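Local coordinates for protein trimeric intracellular cation channel type 1B.2 (Caenorhabditis elegans, PDB 5EIK) that forms a homotrimeric potassium channel of intracellular membranes, binds phosphatidylinositol 4,5-bisphosphate and may supply counter-ions during calcium release, at residues A[151-154]-A[155-158]; A[203-206]-A[207-210]; A[142-145]-A[146-150]; A[134-137]-A[138-142]. All coordinates share one frame; numbering follows the deposited sequence.

Interaction 1. Residues A[151-154]-A[155-158]. With DMU (decyl-beta-D-maltopyranoside), chain M.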
loop_
_atom_site.group_PDB
_atom_site.type_symbol
_atom_site.label_atom_id
_atom_site.label_comp_id
_atom_site.label_asym_id
_atom_site.label_seq_id
_atom_site.Cartn_x
_atom_site.Cartn_y
_atom_site.Cartn_z
ATOM N N GLU A 151 -19.215 -14.305 11.637
ATOM C CA GLU A 151 -20.439 -13.651 11.170
ATOM C C GLU A 151 -20.275 -12.578 10.096
ATOM O O GLU A 151 -21.254 -11.956 9.679
ATOM C CB GLU A 151 -21.182 -13.057 12.369
ATOM C CG GLU A 151 -21.188 -13.961 13.593
ATOM C CD GLU A 151 -21.748 -15.344 13.306
ATOM O OE1 GLU A 151 -21.555 -16.248 14.148
ATOM O OE2 GLU A 151 -22.384 -15.527 12.244
ATOM N N SER A 152 -19.049 -12.358 9.641
ATOM C CA SER A 152 -18.807 -11.337 8.634
ATOM C C SER A 152 -18.810 -11.925 7.231
ATOM O O SER A 152 -17.757 -12.252 6.689
ATOM C CB SER A 152 -17.472 -10.648 8.910
ATOM O OG SER A 152 -17.408 -10.202 10.254
ATOM N N TYR A 153 -20.000 -12.056 6.656
ATOM C CA TYR A 153 -20.161 -12.606 5.317
ATOM C C TYR A 153 -19.368 -11.842 4.261
ATOM O O TYR A 153 -18.775 -12.437 3.359
ATOM C CB TYR A 153 -21.639 -12.595 4.912
ATOM C CG TYR A 153 -22.474 -13.724 5.474
ATOM C CD1 TYR A 153 -22.469 -14.017 6.839
ATOM C CD2 TYR A 153 -23.323 -14.462 4.644
ATOM C CE1 TYR A 153 -23.294 -15.012 7.363
ATOM C CE2 TYR A 153 -24.150 -15.457 5.155
ATOM C CZ TYR A 153 -24.133 -15.726 6.515
ATOM O OH TYR A 153 -24.966 -16.696 7.024
ATOM N N LEU A 154 -19.372 -10.519 4.375
ATOM C CA LEU A 154 -18.675 -9.672 3.425
ATOM C C LEU A 154 -17.172 -9.912 3.462
ATOM O O LEU A 154 -16.549 -10.101 2.424
ATOM C CB LEU A 154 -18.983 -8.213 3.721
ATOM C CG LEU A 154 -18.684 -7.234 2.590
ATOM C CD1 LEU A 154 -19.225 -7.785 1.278
ATOM C CD2 LEU A 154 -19.319 -5.889 2.919
ATOM N N VAL A 155 -16.593 -9.901 4.659
ATOM C CA VAL A 155 -15.166 -10.140 4.803
ATOM C C VAL A 155 -14.801 -11.504 4.204
ATOM O O VAL A 155 -13.807 -11.636 3.484
ATOM C CB VAL A 155 -14.743 -10.114 6.283
ATOM C CG1 VAL A 155 -13.280 -10.483 6.415
ATOM C CG2 VAL A 155 -14.973 -8.734 6.860
ATOM N N GLN A 156 -15.618 -12.510 4.501
ATOM C CA GLN A 156 -15.399 -13.853 3.996
ATOM C C GLN A 156 -15.353 -13.860 2.466
ATOM O O GLN A 156 -14.494 -14.497 1.860
ATOM C CB GLN A 156 -16.509 -14.769 4.498
ATOM C CG GLN A 156 -16.468 -15.004 6.004
ATOM C CD GLN A 156 -17.776 -15.558 6.540
ATOM O OE1 GLN A 156 -18.607 -16.050 5.776
ATOM N NE2 GLN A 156 -17.962 -15.486 7.850
ATOM N N ILE A 157 -16.273 -13.140 1.840
ATOM C CA ILE A 157 -16.304 -13.096 0.394
ATOM C C ILE A 157 -15.079 -12.370 -0.162
ATOM O O ILE A 157 -14.388 -12.892 -1.039
ATOM C CB ILE A 157 -17.600 -12.421 -0.097
ATOM C CG1 ILE A 157 -18.800 -13.283 0.294
ATOM C CG2 ILE A 157 -17.591 -12.276 -1.604
ATOM C CD1 ILE A 157 -20.147 -12.603 0.057
ATOM N N LEU A 158 -14.795 -11.183 0.360
ATOM C CA LEU A 158 -13.653 -10.411 -0.111
ATOM C C LEU A 158 -12.336 -11.170 0.033
ATOM O O LEU A 158 -11.483 -11.127 -0.855
ATOM C CB LEU A 158 -13.594 -9.072 0.625
ATOM C CG LEU A 158 -14.844 -8.225 0.376
ATOM C CD1 LEU A 158 -14.799 -6.965 1.225
ATOM C CD2 LEU A 158 -14.940 -7.888 -1.111
HETATM C C1 DMU M . -14.097 -6.594 -11.880
HETATM C C2 DMU M . -13.266 -6.506 -13.178
HETATM C C3 DMU M . -12.862 -5.020 -13.454
HETATM C C4 DMU M . -12.236 -4.390 -12.178
HETATM O O5 DMU M . -13.085 -4.562 -11.005
HETATM C C6 DMU M . -13.322 -5.960 -10.706
HETATM O O7 DMU M . -11.873 -4.932 -14.527
HETATM O O16 DMU M . -14.117 -6.063 -9.509
HETATM C C18 DMU M . -13.238 -6.369 -8.413
HETATM C C19 DMU M . -14.004 -6.248 -7.086
HETATM C C22 DMU M . -14.956 -7.429 -6.910
HETATM C C25 DMU M . -16.056 -7.058 -5.914
HETATM C C28 DMU M . -15.917 -7.905 -4.629
HETATM C C31 DMU M . -17.266 -8.518 -4.201
HETATM C C34 DMU M . -18.402 -7.472 -4.178
HETATM C C37 DMU M . -19.748 -8.197 -4.005
HETATM C C40 DMU M . -19.968 -8.521 -2.514
HETATM C C43 DMU M . -21.461 -8.704 -2.238
HETATM O O49 DMU M . -14.386 -7.978 -11.588
HETATM O O55 DMU M . -14.088 -6.983 -14.257
HETATM C C57 DMU M . -12.011 -2.894 -12.423
HETATM O O61 DMU M . -11.045 -2.411 -11.494
HETATM C C5 DMU M . -11.497 -4.982 -16.874
HETATM C C7 DMU M . -10.391 -3.914 -16.864
HETATM C C8 DMU M . -10.999 -2.550 -16.853
HETATM C C9 DMU M . -12.054 -2.377 -15.788
HETATM O O1 DMU M . -13.064 -3.422 -15.787
HETATM C C10 DMU M . -12.486 -4.802 -15.738
HETATM O O2 DMU M . -10.001 -1.635 -16.839
HETATM O O3 DMU M . -10.979 -6.271 -16.758
HETATM O O4 DMU M . -9.500 -4.150 -17.976
HETATM C C11 DMU M . -12.631 -1.018 -15.854
HETATM O O6 DMU M . -13.543 -0.746 -14.771
#

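Interaction 2. Residues A[203-206]-A[207-210]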
loop_
_atom_site.group_PDB
_atom_site.type_symbol
_atom_site.label_atom_id
_atom_site.label_comp_id
_atom_site.label_asym_id
_atom_site.label_seq_id
_atom_site.Cartn_x
_atom_site.Cartn_y
_atom_site.Cartn_z
ATOM N N ILE A 203 -18.733 -15.990 -3.340
ATOM C CA ILE A 203 -20.061 -15.858 -2.756
ATOM C C ILE A 203 -20.637 -17.260 -2.539
ATOM O O ILE A 203 -21.115 -17.596 -1.451
ATOM C CB ILE A 203 -20.996 -15.064 -3.694
ATOM C CG1 ILE A 203 -20.644 -13.581 -3.641
ATOM C CG2 ILE A 203 -22.454 -15.314 -3.325
ATOM C CD1 ILE A 203 -21.374 -12.750 -4.671
ATOM N N VAL A 204 -20.564 -18.074 -3.582
ATOM C CA VAL A 204 -21.072 -19.440 -3.550
ATOM C C VAL A 204 -20.474 -20.273 -2.426
ATOM O O VAL A 204 -21.194 -20.997 -1.747
ATOM C CB VAL A 204 -20.821 -20.145 -4.902
ATOM C CG1 VAL A 204 -21.022 -21.651 -4.767
ATOM C CG2 VAL A 204 -21.775 -19.581 -5.953
ATOM N N PHE A 205 -19.163 -20.179 -2.230
ATOM C CA PHE A 205 -18.512 -20.941 -1.173
ATOM C C PHE A 205 -18.875 -20.388 0.192
ATOM O O PHE A 205 -18.941 -21.122 1.172
ATOM C CB PHE A 205 -16.986 -20.917 -1.339
ATOM C CG PHE A 205 -16.486 -21.694 -2.523
ATOM C CD1 PHE A 205 -17.168 -22.827 -2.977
ATOM C CD2 PHE A 205 -15.311 -21.319 -3.165
ATOM C CE1 PHE A 205 -16.684 -23.568 -4.048
ATOM C CE2 PHE A 205 -14.817 -22.056 -4.238
ATOM C CZ PHE A 205 -15.507 -23.184 -4.682
ATOM N N THR A 206 -19.099 -19.082 0.258
ATOM C CA THR A 206 -19.460 -18.463 1.518
ATOM C C THR A 206 -20.841 -18.959 1.900
ATOM O O THR A 206 -21.050 -19.438 3.020
ATOM C CB THR A 206 -19.462 -16.928 1.409
ATOM O OG1 THR A 206 -18.124 -16.473 1.169
ATOM C CG2 THR A 206 -19.974 -16.295 2.696
ATOM N N LEU A 207 -21.778 -18.852 0.962
ATOM C CA LEU A 207 -23.147 -19.312 1.195
ATOM C C LEU A 207 -23.128 -20.777 1.600
ATOM O O LEU A 207 -23.786 -21.192 2.560
ATOM C CB LEU A 207 -23.985 -19.162 -0.073
ATOM C CG LEU A 207 -24.348 -17.742 -0.497
ATOM C CD1 LEU A 207 -25.154 -17.797 -1.777
ATOM C CD2 LEU A 207 -25.141 -17.061 0.608
ATOM N N GLU A 208 -22.363 -21.554 0.847
ATOM C CA GLU A 208 -22.222 -22.975 1.084
ATOM C C GLU A 208 -21.752 -23.230 2.514
ATOM O O GLU A 208 -22.210 -24.166 3.171
ATOM C CB GLU A 208 -21.223 -23.540 0.086
ATOM C CG GLU A 208 -21.181 -25.031 0.025
ATOM C CD GLU A 208 -20.348 -25.530 -1.131
ATOM O OE1 GLU A 208 -19.120 -25.300 -1.116
ATOM O OE2 GLU A 208 -20.923 -26.145 -2.056
ATOM N N ARG A 209 -20.844 -22.386 2.988
ATOM C CA ARG A 209 -20.297 -22.501 4.337
ATOM C C ARG A 209 -21.332 -22.190 5.415
ATOM O O ARG A 209 -21.193 -22.610 6.565
ATOM C CB ARG A 209 -19.112 -21.550 4.497
ATOM C CG ARG A 209 -17.838 -22.037 3.854
ATOM C CD ARG A 209 -17.130 -23.017 4.762
ATOM N NE ARG A 209 -16.063 -23.725 4.067
ATOM C CZ ARG A 209 -15.337 -24.694 4.609
ATOM N NH1 ARG A 209 -15.562 -25.073 5.861
ATOM N NH2 ARG A 209 -14.397 -25.293 3.892
ATOM N N HIS A 210 -22.361 -21.440 5.046
ATOM C CA HIS A 210 -23.402 -21.081 5.994
ATOM C C HIS A 210 -24.677 -21.849 5.683
ATOM O O HIS A 210 -25.747 -21.540 6.207
ATOM C CB HIS A 210 -23.652 -19.574 5.947
ATOM C CG HIS A 210 -22.521 -18.764 6.497
ATOM N ND1 HIS A 210 -22.213 -18.738 7.841
ATOM C CD2 HIS A 210 -21.600 -17.983 5.885
ATOM C CE1 HIS A 210 -21.150 -17.976 8.031
ATOM N NE2 HIS A 210 -20.759 -17.507 6.860
#

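Interaction 3. Residues A[142-145]-A[146-150]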
loop_
_atom_site.group_PDB
_atom_site.type_symbol
_atom_site.label_atom_id
_atom_site.label_comp_id
_atom_site.label_asym_id
_atom_site.label_seq_id
_atom_site.Cartn_x
_atom_site.Cartn_y
_atom_site.Cartn_z
ATOM N N VAL A 142 -11.929 -18.509 1.958
ATOM C CA VAL A 142 -13.228 -18.384 2.599
ATOM C C VAL A 142 -13.236 -19.106 3.943
ATOM O O VAL A 142 -13.704 -18.568 4.951
ATOM C CB VAL A 142 -14.340 -18.952 1.689
ATOM C CG1 VAL A 142 -15.641 -19.068 2.453
ATOM C CG2 VAL A 142 -14.529 -18.039 0.484
ATOM N N LYS A 143 -12.701 -20.322 3.960
ATOM C CA LYS A 143 -12.647 -21.109 5.184
ATOM C C LYS A 143 -11.821 -20.393 6.247
ATOM O O LYS A 143 -12.215 -20.327 7.414
ATOM C CB LYS A 143 -12.042 -22.481 4.894
ATOM C CG LYS A 143 -12.123 -23.453 6.046
ATOM C CD LYS A 143 -11.447 -24.766 5.691
ATOM C CE LYS A 143 -11.543 -25.770 6.831
ATOM N NZ LYS A 143 -10.909 -27.070 6.479
ATOM N N HIS A 144 -10.675 -19.853 5.845
ATOM C CA HIS A 144 -9.814 -19.129 6.774
ATOM C C HIS A 144 -10.569 -17.937 7.374
ATOM O O HIS A 144 -10.568 -17.735 8.594
ATOM C CB HIS A 144 -8.556 -18.657 6.044
ATOM C CG HIS A 144 -7.575 -17.940 6.919
ATOM N ND1 HIS A 144 -7.181 -18.421 8.148
ATOM C CD2 HIS A 144 -6.879 -16.795 6.721
ATOM C CE1 HIS A 144 -6.285 -17.602 8.673
ATOM N NE2 HIS A 144 -6.084 -16.609 7.826
ATOM N N ALA A 145 -11.230 -17.161 6.518
ATOM C CA ALA A 145 -11.980 -15.997 6.977
ATOM C C ALA A 145 -13.120 -16.383 7.910
ATOM O O ALA A 145 -13.395 -15.679 8.883
ATOM C CB ALA A 145 -12.528 -15.218 5.790
ATOM N N VAL A 146 -13.787 -17.492 7.607
ATOM C CA VAL A 146 -14.899 -17.963 8.425
ATOM C C VAL A 146 -14.444 -18.316 9.837
ATOM O O VAL A 146 -15.155 -18.069 10.811
ATOM C CB VAL A 146 -15.563 -19.198 7.777
ATOM C CG1 VAL A 146 -16.542 -19.847 8.746
ATOM C CG2 VAL A 146 -16.286 -18.769 6.519
ATOM N N ARG A 147 -13.251 -18.888 9.939
ATOM C CA ARG A 147 -12.701 -19.269 11.228
ATOM C C ARG A 147 -12.324 -18.041 12.067
ATOM O O ARG A 147 -12.375 -18.086 13.294
ATOM C CB ARG A 147 -11.485 -20.169 11.014
ATOM C CG ARG A 147 -10.824 -20.666 12.290
ATOM C CD ARG A 147 -9.873 -21.820 11.990
ATOM N NE ARG A 147 -8.857 -21.456 11.005
ATOM C CZ ARG A 147 -7.834 -20.641 11.246
ATOM N NH1 ARG A 147 -7.680 -20.099 12.446
ATOM N NH2 ARG A 147 -6.966 -20.365 10.281
ATOM N N ILE A 148 -11.959 -16.942 11.415
ATOM C CA ILE A 148 -11.581 -15.737 12.153
ATOM C C ILE A 148 -12.765 -14.817 12.442
ATOM O O ILE A 148 -12.905 -14.322 13.558
ATOM C CB ILE A 148 -10.512 -14.923 11.399
ATOM C CG1 ILE A 148 -9.282 -15.789 11.133
ATOM C CG2 ILE A 148 -10.082 -13.733 12.232
ATOM C CD1 ILE A 148 -8.187 -15.065 10.371
ATOM N N TYR A 149 -13.607 -14.592 11.435
ATOM C CA TYR A 149 -14.780 -13.725 11.565
ATOM C C TYR A 149 -16.038 -14.484 11.154
ATOM O O TYR A 149 -16.607 -14.248 10.085
ATOM C CB TYR A 149 -14.601 -12.487 10.686
ATOM C CG TYR A 149 -13.384 -11.686 11.059
ATOM C CD1 TYR A 149 -13.368 -10.913 12.219
ATOM C CD2 TYR A 149 -12.227 -11.740 10.285
ATOM C CE1 TYR A 149 -12.227 -10.217 12.604
ATOM C CE2 TYR A 149 -11.080 -11.047 10.660
ATOM C CZ TYR A 149 -11.086 -10.290 11.822
ATOM O OH TYR A 149 -9.948 -9.623 12.214
ATOM N N PRO A 150 -16.501 -15.391 12.022
ATOM C CA PRO A 150 -17.686 -16.223 11.801
ATOM C C PRO A 150 -18.947 -15.550 11.254
ATOM O O PRO A 150 -19.669 -16.157 10.471
ATOM C CB PRO A 150 -17.920 -16.852 13.173
ATOM C CG PRO A 150 -16.538 -16.937 13.746
ATOM C CD PRO A 150 -15.987 -15.582 13.391
#

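Interaction 4. Residues A[134-137]-A[138-142]. With PT5 ([(2R)-1-octadecanoyloxy-3-[oxidanyl-[(1R,2R,3S,4R,5R,6S)-2,3,6-tris(oxidanyl)-4,5-diphosphonooxy-cyclohexyl]oxy-phospho ryl]oxy-propan-2-yl] (8Z)-icosa-5,8,11,14-tetraenoate), chain B.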
loop_
_atom_site.group_PDB
_atom_site.type_symbol
_atom_site.label_atom_id
_atom_site.label_comp_id
_atom_site.label_asym_id
_atom_site.label_seq_id
_atom_site.Cartn_x
_atom_site.Cartn_y
_atom_site.Cartn_z
ATOM N N ARG A 134 -6.641 -22.386 -8.446
ATOM C CA ARG A 134 -7.289 -21.130 -8.086
ATOM C C ARG A 134 -8.555 -21.399 -7.264
ATOM O O ARG A 134 -8.817 -20.722 -6.260
ATOM C CB ARG A 134 -7.671 -20.340 -9.336
ATOM C CG ARG A 134 -8.308 -18.993 -9.014
ATOM C CD ARG A 134 -9.088 -18.445 -10.194
ATOM N NE ARG A 134 -8.271 -18.356 -11.402
ATOM C CZ ARG A 134 -7.410 -17.378 -11.662
ATOM N NH1 ARG A 134 -7.244 -16.384 -10.798
ATOM N NH2 ARG A 134 -6.711 -17.397 -12.788
ATOM N N THR A 135 -9.342 -22.380 -7.703
ATOM C CA THR A 135 -10.581 -22.735 -7.019
ATOM C C THR A 135 -10.283 -23.113 -5.579
ATOM O O THR A 135 -11.018 -22.744 -4.662
ATOM C CB THR A 135 -11.282 -23.908 -7.704
ATOM O OG1 THR A 135 -11.559 -23.565 -9.069
ATOM C CG2 THR A 135 -12.592 -24.219 -7.007
ATOM N N HIS A 136 -9.199 -23.852 -5.381
ATOM C CA HIS A 136 -8.793 -24.250 -4.039
ATOM C C HIS A 136 -8.363 -23.037 -3.209
ATOM O O HIS A 136 -8.609 -22.996 -2.007
ATOM C CB HIS A 136 -7.623 -25.239 -4.106
ATOM C CG HIS A 136 -6.987 -25.498 -2.777
ATOM N ND1 HIS A 136 -7.512 -26.380 -1.859
ATOM C CD2 HIS A 136 -5.894 -24.951 -2.191
ATOM C CE1 HIS A 136 -6.770 -26.366 -0.764
ATOM N NE2 HIS A 136 -5.784 -25.506 -0.941
ATOM N N LYS A 137 -7.708 -22.061 -3.839
ATOM C CA LYS A 137 -7.257 -20.868 -3.110
ATOM C C LYS A 137 -8.458 -20.091 -2.573
ATOM O O LYS A 137 -8.477 -19.676 -1.417
ATOM C CB LYS A 137 -6.438 -19.939 -4.013
ATOM C CG LYS A 137 -5.109 -20.489 -4.490
ATOM C CD LYS A 137 -4.358 -19.433 -5.295
ATOM C CE LYS A 137 -2.949 -19.880 -5.647
ATOM N NZ LYS A 137 -2.196 -20.313 -4.439
ATOM N N ILE A 138 -9.453 -19.890 -3.430
ATOM C CA ILE A 138 -10.654 -19.182 -3.040
ATOM C C ILE A 138 -11.360 -19.886 -1.888
ATOM O O ILE A 138 -11.721 -19.251 -0.899
ATOM C CB ILE A 138 -11.618 -19.053 -4.227
ATOM C CG1 ILE A 138 -10.948 -18.228 -5.325
ATOM C CG2 ILE A 138 -12.942 -18.419 -3.770
ATOM C CD1 ILE A 138 -11.754 -18.083 -6.560
ATOM N N ALA A 139 -11.541 -21.201 -2.008
ATOM C CA ALA A 139 -12.228 -21.976 -0.974
ATOM C C ALA A 139 -11.473 -21.913 0.341
ATOM O O ALA A 139 -12.074 -21.757 1.404
ATOM C CB ALA A 139 -12.402 -23.434 -1.421
ATOM N N ALA A 140 -10.152 -22.024 0.263
ATOM C CA ALA A 140 -9.312 -21.967 1.454
ATOM C C ALA A 140 -9.409 -20.584 2.083
ATOM O O ALA A 140 -9.446 -20.450 3.307
ATOM C CB ALA A 140 -7.853 -22.275 1.092
ATOM N N GLY A 141 -9.448 -19.560 1.234
ATOM C CA GLY A 141 -9.547 -18.197 1.715
ATOM C C GLY A 141 -10.831 -17.980 2.492
ATOM O O GLY A 141 -10.830 -17.352 3.555
ATOM N N VAL A 142 -11.929 -18.509 1.958
ATOM C CA VAL A 142 -13.228 -18.384 2.599
ATOM C C VAL A 142 -13.236 -19.106 3.943
ATOM O O VAL A 142 -13.704 -18.568 4.951
ATOM C CB VAL A 142 -14.340 -18.952 1.689
ATOM C CG1 VAL A 142 -15.641 -19.068 2.453
ATOM C CG2 VAL A 142 -14.529 -18.039 0.484
HETATM O O12 PT5 B . -9.598 -7.058 -13.247
HETATM P P1 PT5 B . -8.483 -6.861 -12.232
HETATM O O13 PT5 B . -8.891 -7.282 -10.597
HETATM O O11 PT5 B . -7.920 -5.326 -12.113
HETATM O O6 PT5 B . -6.081 -8.462 -14.864
HETATM O O1 PT5 B . -7.201 -7.745 -12.497
HETATM C C1 PT5 B . -7.299 -9.110 -12.918
HETATM C C6 PT5 B . -6.059 -9.338 -13.734
HETATM C C2 PT5 B . -7.343 -10.136 -11.723
HETATM O O2 PT5 B . -6.216 -9.926 -10.851
HETATM C C3 PT5 B . -7.250 -11.598 -12.256
HETATM O O3 PT5 B . -7.177 -12.469 -11.135
HETATM C C4 PT5 B . -6.036 -11.822 -13.121
HETATM O O4 PT5 B . -6.122 -13.069 -13.743
HETATM P P4 PT5 B . -5.060 -14.253 -13.383
HETATM O O41 PT5 B . -3.520 -13.808 -13.576
HETATM O O42 PT5 B . -5.333 -15.548 -14.312
HETATM O O43 PT5 B . -5.242 -14.628 -11.936
HETATM C C5 PT5 B . -5.907 -10.775 -14.245
HETATM O O5 PT5 B . -4.610 -10.921 -14.821
HETATM P P5 PT5 B . -4.562 -11.555 -16.327
HETATM O O52 PT5 B . -5.940 -12.212 -16.780
HETATM O O51 PT5 B . -4.058 -10.345 -17.381
HETATM O O53 PT5 B . -3.297 -12.620 -16.135
HETATM C C7 PT5 B . -8.016 -6.914 -9.493
HETATM C C8 PT5 B . -8.923 -6.396 -8.362
HETATM C C9 PT5 B . -9.139 -4.849 -8.355
HETATM O O16 PT5 B . -8.334 -6.807 -7.066
HETATM C C10 PT5 B . -8.949 -7.846 -6.428
HETATM O O17 PT5 B . -8.782 -9.018 -6.718
HETATM O O18 PT5 B . -8.852 -4.317 -6.989
HETATM C C11 PT5 B . -9.392 -3.076 -6.515
HETATM O O19 PT5 B . -10.446 -2.517 -6.936
HETATM C C12 PT5 B . -9.878 -7.411 -5.293
HETATM C C13 PT5 B . -9.643 -8.024 -3.889
HETATM C C14 PT5 B . -10.705 -7.520 -2.884
HETATM C C15 PT5 B . -10.166 -6.440 -1.928
HETATM C C16 PT5 B . -11.155 -6.087 -0.779
HETATM C C17 PT5 B . -11.178 -4.568 -0.421
HETATM C C18 PT5 B . -11.204 -4.297 1.086
HETATM C C19 PT5 B . -10.740 -3.277 1.645
HETATM C C20 PT5 B . -9.393 -2.565 1.857
HETATM C C21 PT5 B . -9.080 -1.391 0.894
HETATM C C22 PT5 B . -7.609 -0.936 0.961
HETATM C C23 PT5 B . -7.455 0.598 0.937
HETATM C C24 PT5 B . -6.539 1.132 2.060
HETATM C C31 PT5 B . -8.539 -2.462 -5.402
HETATM C C32 PT5 B . -8.856 -3.064 -4.003
HETATM C C33 PT5 B . -7.909 -2.546 -2.879
HETATM C C34 PT5 B . -6.679 -3.450 -2.605
HETATM C C35 PT5 B . -5.571 -2.968 -1.544
HETATM C C36 PT5 B . -4.379 -2.380 -1.919
HETATM C C37 PT5 B . -3.774 -1.278 -1.023
HETATM C C38 PT5 B . -2.355 -1.544 -0.948
HETATM C C39 PT5 B . -1.255 -0.816 -1.578
HETATM C C40 PT5 B . -1.035 -0.907 -3.055
HETATM C C25 PT5 B . -5.124 1.486 1.540
HETATM C C26 PT5 B . -4.134 1.787 2.677
HETATM C C41 PT5 B . -1.378 0.323 -3.905
HETATM C C42 PT5 B . -1.268 0.053 -5.410
HETATM C C43 PT5 B . -2.587 -0.407 -6.042
#

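Interaction 1. Residues A[151-154]-A[155-158]
The Tyr153 ring and the Gln156 amide are the flat groups here, and they meet obliquely: ring atom CD1 of Tyr153 lies 4.5 Å from OE1 of Gln156, while the ring itself stacks on that of His210. With CG of Gln156 beside its own backbone N (chi1 -68°) and the chain extended beyond, CG passes 3.1 Å from Ser152 O and CD 3.3 Å from the same oxygen. Gln156 N also bonds Ser152 O at 3.1 Å. The amide's polar atoms serve elsewhere: OE1 pairs with His210 NE2, and NE2 with Tyr149 O. A leucine in place of Gln156 would probably leave His210 and the Tyr149 carbonyl without these mates. On another side, CG of Leu154 touches Leu158 CD1 at 4.1 Å, and decyl maltoside carbon C28 lies 3.7 Å from Leu158 CD2. Val155 packs on Ile86 and Leu158 on Leu89, both of a neighbouring subunit. Leu158 N to Leu154 O (2.9 Å, 177°) is an i to i-4 backbone bond of the turn. The geometry is that of a first helical turn, opening the discontinuous fifth transmembrane segment, with Ser152 at the N-cap position making no side-chain capping bond.

Interaction 2. Residues A[203-206]-A[207-210]
Thr206 and His210 lie side by side and point the same way, with Thr206 CG2 in the plane of the imidazole at its edge, 4.0 Å from His210 CD2. This is the tightly held part. Thr206 OG1 is bonded to Ser202 O, one turn earlier, and the ring is held by Gln156. Phe205 is also buried, between Thr135 and Ile138 of helix 120-148 and Val225 of helix 218-238. Its ring runs alongside the Glu208 carboxylate, the planes 29° apart, with Phe205 CD1 3.7 Å from Glu208 OE1. Ile203 and Leu207, both partly exposed, add a parallel aliphatic pair: CG2 of Ile203 lies 4.0 Å from CD1 of Leu207. Arg209 marks the looser side. Its CG packs 3.0 Å from Phe205 O, but a bend at chi2 (-82°) leads the exposed end away from this turn, toward Lys143 of helix 120-148. The backbone bonds also weaken toward the C-terminal end: Leu207 N reaches Ile203 O at 2.8 Å, whereas His210 N bonds Thr206 O only weakly (128°) and Leu207 O at 2.9 Å. Such a shift from i-4 to i-3 acceptors is characteristic of a helix's C-terminal turn, here ending the sixth transmembrane helix, probably on the lumenal side.

Interaction 3. Residues A[142-145]-A[146-150]
His144 and Ile148 make a CH-pi contact: CD1 of Ile148 sits over one face of the imidazole, 3.9 Å from its centroid and displaced toward the rim. His144 CG lies anti to the backbone N (chi1 -178°), which swings the ring forward along the helix to meet it. The polar contact comes at the ring's edge. Arg147 NH2 approaches ND1 of His144 to 2.9 Å near the ring plane, yet the angle is too poor for a hydrogen bond and the guanidinium is turned 46° from the imidazole. The other nitrogen, NE2, is bonded to Glu83 OE2. An alanine at His144 is likely to leave Glu83 without this mate and strip Ile148 CD1 of its aromatic face. Aliphatic packing is limited to Val142 CG1 against Val146 CG2 at 4.1 Å. Among the backbone bonds, Tyr149 N to Ala145 O is short and straight (2.8 Å, 169°), although Tyr149 is where helical torsions are first lost; Ile148 N bonds to His144 O at 3.2 Å. This C-terminal end of helix 120-148 lies between helix 194-209, which meets Val142, helix 153-165, on which Ala145 and Val146 pack, and helix 72-81, whose Leu81 touches His144 and Tyr149.

Interaction 4. Residues A[134-137]-A[138-142]
Arg134 and Ile138 come together one turn apart through their aliphatic parts, CG of the arginine to CD1 of the isoleucine at 4.3 Å. Beyond that point they diverge. The arginine chain leaves with CG anti to the backbone N and bends at chi3 (-55°), turning the guanidinium to a phosphate of the bound phosphatidylinositol bisphosphate. Oxygen O42 of the lipid lies at the guanidinium's edge in its plane, 2.8 Å from NH2 of Arg134; O43 receives NH1 at 2.9 Å and, weakly, NH2. Two lipid oxygens are thus gripped by three bonds, which fix the rotation of the group, and Glu131 holds NE by a salt bridge. This is the part of the lipid site supplied by the fourth transmembrane helix of the TRIC channel, where Lys130 also bonds the lipid; trimerization probably requires the lipid. Ile138 itself is buried, facing Cys198 of helix 194-209 and Phe229 of helix 218-238. On a different side the His136 ring reaches obliquely toward Ala140, NE2 to CB 4.3 Å, and the nearest atom of its side chain is about 3 Å from a bound magnesium ion. Regular backbone bonds connect the two segments: Ile138 N to Arg134 O measures 3.0 Å with an angle of 167°.

In the fold
From the N terminus, interaction 4 comes first, followed by interaction 3 on the same helix 120-148; the two share Val142. Interaction 1 then begins helix 153-165, and interaction 2 ends helix 194-209. Each is local and closes only a single turn, so they run in series and none nests in or crosses another; the ties between helices are made where the turns touch. Residues 142-150 and 151-158 meet across the short connection between consecutive helices, with Val146 CG2 3.5 Å from Gln156 CD. Interaction 2 reaches all three others: Ile157 packs on Thr206, Arg209 on Val142, and Phe205 CD2 lies 3.8 Å from Ala139 CA. Three transmembrane helices are thereby joined.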